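Local coordinates for KLLA0E08119p (Kluyveromyces lactis, PDB 3VA7), which probably makes urea-1-carboxylate from urea, hydrogencarbonate and ATP as the biotin-dependent carboxylase part of a longer urea-degrading enzyme, at residues 116-122 and 134-140; 931-935 and 976-980. All coordinates share one frame; numbering follows the deposited sequence.

In the fold
Contact 1 and contact 2 lie in different domains of a multidomain biotin enzyme and do not touch: their centres are 57 Å apart and their nearest atoms about 39 Å. Contact 1 pairs two helix starts in the biotin carboxylase N-terminal region; its centre is 46 Å from that of the chain. Contact 2 joins a strand to a helix end in the C and D part of the carboxyltransferase domain, the region that supplies the urea-binding residues Asp991, Cys1033 and Tyr1035. There the side chain of Leu979 still lies about 13 Å from the bound urea. Both therefore exemplify packing within a domain, one combining an apolar seam with a salt-bridge network, the other built round aromatic rings.

Contact 1 of 2, residues 116-122 and 134-140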
loop_
_atom_site.group_PDB
_atom_site.type_symbol
_atom_site.label_atom_id
_atom_site.label_comp_id
_atom_site.label_asym_id
_atom_site.label_seq_id
_atom_site.Cartn_x
_atom_site.Cartn_y
_atom_site.Cartn_z
ATOM N N GLU A 116 29.413 25.983 2.326
ATOM C CA GLU A 116 30.493 26.646 3.035
ATOM C C GLU A 116 31.869 26.028 2.809
ATOM O O GLU A 116 32.712 26.047 3.697
ATOM C CB GLU A 116 30.211 26.519 4.499
ATOM C CG GLU A 116 29.032 27.318 4.894
ATOM C CD GLU A 116 28.789 27.188 6.342
ATOM O OE1 GLU A 116 28.412 26.054 6.730
ATOM O OE2 GLU A 116 29.001 28.195 7.059
ATOM N N ASN A 117 32.073 25.489 1.613
ATOM C CA ASN A 117 33.317 24.886 1.180
ATOM C C ASN A 117 34.085 25.827 0.259
ATOM O O ASN A 117 33.698 26.065 -0.882
ATOM C CB ASN A 117 32.985 23.574 0.481
ATOM C CG ASN A 117 34.190 22.864 -0.063
ATOM O OD1 ASN A 117 35.119 23.454 -0.658
ATOM N ND2 ASN A 117 34.160 21.570 0.083
ATOM N N ALA A 118 35.201 26.336 0.758
ATOM C CA ALA A 118 35.931 27.397 0.088
ATOM C C ALA A 118 36.761 26.934 -1.099
ATOM O O ALA A 118 37.024 27.746 -2.010
ATOM C CB ALA A 118 36.821 28.142 1.089
ATOM N N ASP A 119 37.213 25.675 -1.101
ATOM C CA ASP A 119 37.887 25.181 -2.314
ATOM C C ASP A 119 36.887 25.314 -3.455
ATOM O O ASP A 119 37.186 25.896 -4.528
ATOM C CB ASP A 119 38.345 23.713 -2.190
ATOM C CG ASP A 119 39.466 23.501 -1.132
ATOM O OD1 ASP A 119 39.503 22.387 -0.559
ATOM O OD2 ASP A 119 40.281 24.435 -0.888
ATOM N N PHE A 120 35.669 24.812 -3.186
ATOM C CA PHE A 120 34.567 24.942 -4.124
ATOM C C PHE A 120 34.287 26.387 -4.530
ATOM O O PHE A 120 34.233 26.690 -5.712
ATOM C CB PHE A 120 33.302 24.258 -3.608
ATOM C CG PHE A 120 32.156 24.323 -4.577
ATOM C CD1 PHE A 120 30.975 24.966 -4.235
ATOM C CD2 PHE A 120 32.274 23.765 -5.854
ATOM C CE1 PHE A 120 29.927 25.008 -5.133
ATOM C CE2 PHE A 120 31.214 23.809 -6.764
ATOM C CZ PHE A 120 30.051 24.425 -6.404
ATOM N N SER A 121 34.149 27.299 -3.580
ATOM C CA SER A 121 33.933 28.681 -4.015
ATOM C C SER A 121 35.043 29.135 -4.978
ATOM O O SER A 121 34.757 29.742 -6.012
ATOM C CB SER A 121 33.772 29.636 -2.855
ATOM O OG SER A 121 33.629 30.937 -3.363
ATOM N N ASP A 122 36.290 28.779 -4.633
ATOM C CA ASP A 122 37.491 29.092 -5.419
ATOM C C ASP A 122 37.547 28.382 -6.802
ATOM O O ASP A 122 37.880 29.039 -7.804
ATOM C CB ASP A 122 38.788 28.812 -4.602
ATOM C CG ASP A 122 39.052 29.840 -3.461
ATOM O OD1 ASP A 122 38.748 31.053 -3.584
ATOM O OD2 ASP A 122 39.601 29.420 -2.423
ATOM N N PRO A 134 29.586 33.872 -0.654
ATOM C CA PRO A 134 30.798 34.652 -0.368
ATOM C C PRO A 134 32.087 33.998 -0.889
ATOM O O PRO A 134 32.095 32.797 -1.270
ATOM C CB PRO A 134 30.779 34.751 1.145
ATOM C CG PRO A 134 30.100 33.490 1.573
ATOM C CD PRO A 134 29.097 33.158 0.530
ATOM N N SER A 135 33.161 34.788 -0.910
ATOM C CA SER A 135 34.502 34.351 -1.405
ATOM C C SER A 135 35.082 33.181 -0.621
ATOM O O SER A 135 34.763 33.000 0.562
ATOM C CB SER A 135 35.490 35.515 -1.286
ATOM O OG SER A 135 35.839 35.738 0.086
ATOM N N GLY A 136 35.963 32.413 -1.254
ATOM C CA GLY A 136 36.607 31.269 -0.577
ATOM C C GLY A 136 37.363 31.679 0.689
ATOM O O GLY A 136 37.486 30.909 1.666
ATOM N N ASP A 137 37.831 32.919 0.666
ATOM C CA ASP A 137 38.564 33.500 1.749
ATOM C C ASP A 137 37.720 33.772 2.948
ATOM O O ASP A 137 38.033 33.296 4.046
ATOM C CB ASP A 137 39.132 34.830 1.311
ATOM C CG ASP A 137 40.602 34.901 1.550
ATOM O OD1 ASP A 137 41.312 34.098 0.867
ATOM O OD2 ASP A 137 41.021 35.715 2.428
ATOM N N ALA A 138 36.686 34.584 2.739
ATOM C CA ALA A 138 35.675 34.824 3.749
ATOM C C ALA A 138 35.211 33.488 4.399
ATOM O O ALA A 138 35.177 33.374 5.638
ATOM C CB ALA A 138 34.490 35.664 3.160
ATOM N N ILE A 139 34.923 32.477 3.582
ATOM C CA ILE A 139 34.562 31.140 4.105
ATOM C C ILE A 139 35.665 30.471 4.980
ATOM O O ILE A 139 35.361 29.939 6.063
ATOM C CB ILE A 139 34.111 30.169 2.982
ATOM C CG1 ILE A 139 32.882 30.702 2.223
ATOM C CG2 ILE A 139 33.842 28.758 3.523
ATOM C CD1 ILE A 139 32.754 30.104 0.862
ATOM N N ARG A 140 36.926 30.508 4.515
ATOM C CA ARG A 140 38.087 30.087 5.335
ATOM C C ARG A 140 38.209 30.868 6.636
ATOM O O ARG A 140 38.254 30.276 7.725
ATOM C CB ARG A 140 39.374 30.215 4.556
ATOM C CG ARG A 140 39.815 28.923 3.957
ATOM C CD ARG A 140 40.809 29.239 2.882
ATOM N NE ARG A 140 40.572 28.391 1.724
ATOM C CZ ARG A 140 40.421 28.839 0.475
ATOM N NH1 ARG A 140 40.499 30.155 0.191
ATOM N NH2 ARG A 140 40.206 27.943 -0.494
#
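Pro134 offers its carbonyl oxygen to Ser121, whose OG donates to Pro134 O over 3.2 Å. With OG swung anti to the backbone N (chi1 178°), the hydroxyl leaves its own helix and meets the turn that leads into the other. Ser135 N-caps that second helix, its OG accepting from Ala138 N, as Asn117 caps the first. At Gly136 the backbones come together, the CA atoms of Ala118 and Gly136 being 4.0 Å apart. Ile139 then sets its CB 3.9 Å from Ala118 CB and brings CD1 against Ser121 CB. Arg140 bends at chi3 and lays one guanidinium face on Ala118 CB. Asp122 OD2 meets the edge of that group, 2.5 Å from Arg140 NH2, the carboxylate nearly in the guanidinium plane, and takes a weak second bond from NH1; Asp119 OD2 adds a longer salt bridge, 3.5 Å from NH2. With an asparagine in place of Asp122, the guanidinium would probably lose its main countercharge and be freer to swing off Ala118. These helices belong to the biotin carboxylase N-terminal region; Phe120 packs on helix 92-101 and strand 130-131. Polar grips thus flank a small apolar seam that ties helical segments 118-122 and 136-140, nearly antiparallel (171°), at their N-termini.

Contact 2 of 2, residues 931-935 and 976-980; sequences PMAFE and KNMLY
Met932 meets Tyr980 twice, once through its backbone and once through its side chain. The phenol OH donates to Met932 O over 2.6 Å, approaching from above the carbonyl plane, 41° out of it, while the oxygen lies at the edge of the tyrosine ring. The methionine side chain crosses the tyrosine at about a right angle: CG is anti to the backbone N (chi1 -178°), and bends further along the chain bring CE to 3.6 Å from Tyr980 CZ. The sulfur sits obliquely to the ring, with Met932 SD 5.2 Å from the Tyr980 centroid, a Met-aromatic contact.

Two residues on, Phe934 again points toward the helix. Lys976 lays the aliphatic part of its side chain over one ring face, with CG 3.7 Å from the Phe934 centroid and only 9° off the ring normal, a well-centred CH-pi contact. A bend at chi3 then takes the lysine amino group away from the strand. Leu979 fills in at the ring's edge, its CD1 3.8 Å from Phe934 CE1, and Glu935 CG lies over the opposite face. The helix and the residue after it present three side chains: Lys976 and Leu979 at the phenylalanine, Tyr980 at the methionine.

In the mixed sheet of the C and D part of the carboxyltransferase domain, strand 922-934 is flanked by strand 1075-1081, where Met932 bonds through its backbone to Tyr1079 and Val1081, and pairs with strand 1045-1049 through Ala933 and Arg1049. Helix 972-979 packs against this sheet, and Tyr980 after it also touches Pro1080, while Val961 of helix 960-967 reaches Phe934.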
loop_
_atom_site.group_PDB
_atom_site.type_symbol
_atom_site.label_atom_id
_atom_site.label_comp_id
_atom_site.label_asym_id
_atom_site.label_seq_id
_atom_site.Cartn_x
_atom_site.Cartn_y
_atom_site.Cartn_z
ATOM N N PRO A 931 4.267 -2.555 -22.608
ATOM C CA PRO A 931 5.497 -3.301 -22.839
ATOM C C PRO A 931 5.443 -4.644 -22.153
ATOM O O PRO A 931 5.028 -4.720 -21.011
ATOM C CB PRO A 931 6.565 -2.451 -22.143
ATOM C CG PRO A 931 5.814 -1.676 -21.138
ATOM C CD PRO A 931 4.469 -1.451 -21.653
ATOM N N MET A 932 5.903 -5.698 -22.811
ATOM C CA MET A 932 5.971 -7.003 -22.128
ATOM C C MET A 932 7.276 -7.758 -22.454
ATOM O O MET A 932 7.678 -7.942 -23.638
ATOM C CB MET A 932 4.722 -7.826 -22.467
ATOM C CG MET A 932 4.654 -9.171 -21.797
ATOM S SD MET A 932 4.077 -10.447 -22.977
ATOM C CE MET A 932 5.646 -10.991 -23.517
ATOM N N ALA A 933 7.945 -8.176 -21.398
ATOM C CA ALA A 933 9.019 -9.164 -21.502
ATOM C C ALA A 933 8.519 -10.632 -21.638
ATOM O O ALA A 933 7.877 -11.183 -20.742
ATOM C CB ALA A 933 9.970 -9.006 -20.361
ATOM N N PHE A 934 8.789 -11.254 -22.783
ATOM C CA PHE A 934 8.552 -12.701 -22.945
ATOM C C PHE A 934 9.369 -13.642 -22.018
ATOM O O PHE A 934 10.594 -13.697 -22.071
ATOM C CB PHE A 934 8.717 -13.076 -24.407
ATOM C CG PHE A 934 8.119 -14.407 -24.753
ATOM C CD1 PHE A 934 6.720 -14.592 -24.727
ATOM C CD2 PHE A 934 8.937 -15.492 -25.068
ATOM C CE1 PHE A 934 6.131 -15.837 -25.042
ATOM C CE2 PHE A 934 8.358 -16.740 -25.378
ATOM C CZ PHE A 934 6.957 -16.912 -25.354
ATOM N N GLU A 935 8.684 -14.367 -21.139
ATOM C CA GLU A 935 9.323 -15.451 -20.359
ATOM C C GLU A 935 10.561 -14.977 -19.643
ATOM O O GLU A 935 11.603 -15.592 -19.766
ATOM C CB GLU A 935 9.697 -16.667 -21.229
ATOM C CG GLU A 935 8.574 -17.581 -21.391
ATOM C CD GLU A 935 8.922 -18.927 -21.980
ATOM O OE1 GLU A 935 8.342 -19.911 -21.535
ATOM O OE2 GLU A 935 9.737 -19.025 -22.907
ATOM N N LYS A 976 4.484 -16.714 -28.863
ATOM C CA LYS A 976 5.064 -15.415 -28.612
ATOM C C LYS A 976 4.517 -14.419 -29.634
ATOM O O LYS A 976 4.198 -13.316 -29.271
ATOM C CB LYS A 976 6.578 -15.486 -28.637
ATOM C CG LYS A 976 7.276 -14.171 -28.401
ATOM C CD LYS A 976 8.821 -14.267 -28.550
ATOM C CE LYS A 976 9.235 -14.061 -30.003
ATOM N NZ LYS A 976 10.634 -14.517 -30.294
ATOM N N ASN A 977 4.382 -14.820 -30.895
ATOM C CA ASN A 977 3.895 -13.932 -31.927
ATOM C C ASN A 977 2.490 -13.472 -31.674
ATOM O O ASN A 977 2.180 -12.301 -31.965
ATOM C CB ASN A 977 3.913 -14.574 -33.319
ATOM C CG ASN A 977 5.315 -14.764 -33.881
ATOM O OD1 ASN A 977 6.284 -14.048 -33.508
ATOM N ND2 ASN A 977 5.434 -15.742 -34.815
ATOM N N MET A 978 1.617 -14.359 -31.170
ATOM C CA MET A 978 0.266 -13.908 -30.968
ATOM C C MET A 978 0.196 -12.940 -29.821
ATOM O O MET A 978 -0.487 -11.919 -29.941
ATOM C CB MET A 978 -0.778 -15.000 -30.910
ATOM C CG MET A 978 -1.018 -15.546 -29.618
ATOM S SD MET A 978 -2.104 -14.599 -28.528
ATOM C CE MET A 978 -2.285 -15.894 -27.312
ATOM N N LEU A 979 0.962 -13.172 -28.763
ATOM C CA LEU A 979 0.979 -12.202 -27.696
ATOM C C LEU A 979 1.335 -10.794 -28.157
ATOM O O LEU A 979 0.871 -9.786 -27.571
ATOM C CB LEU A 979 1.915 -12.647 -26.605
ATOM C CG LEU A 979 1.407 -13.912 -25.924
ATOM C CD1 LEU A 979 2.571 -14.600 -25.323
ATOM C CD2 LEU A 979 0.382 -13.493 -24.863
ATOM N N TYR A 980 2.120 -10.700 -29.226
ATOM C CA TYR A 980 2.529 -9.380 -29.719
ATOM C C TYR A 980 1.727 -8.942 -30.948
ATOM O O TYR A 980 2.046 -7.936 -31.564
ATOM C CB TYR A 980 4.032 -9.365 -30.053
ATOM C CG TYR A 980 4.942 -9.509 -28.865
ATOM C CD1 TYR A 980 4.905 -8.577 -27.844
ATOM C CD2 TYR A 980 5.844 -10.562 -28.769
ATOM C CE1 TYR A 980 5.745 -8.661 -26.779
ATOM C CE2 TYR A 980 6.697 -10.651 -27.693
ATOM C CZ TYR A 980 6.656 -9.687 -26.682
ATOM O OH TYR A 980 7.489 -9.723 -25.539
#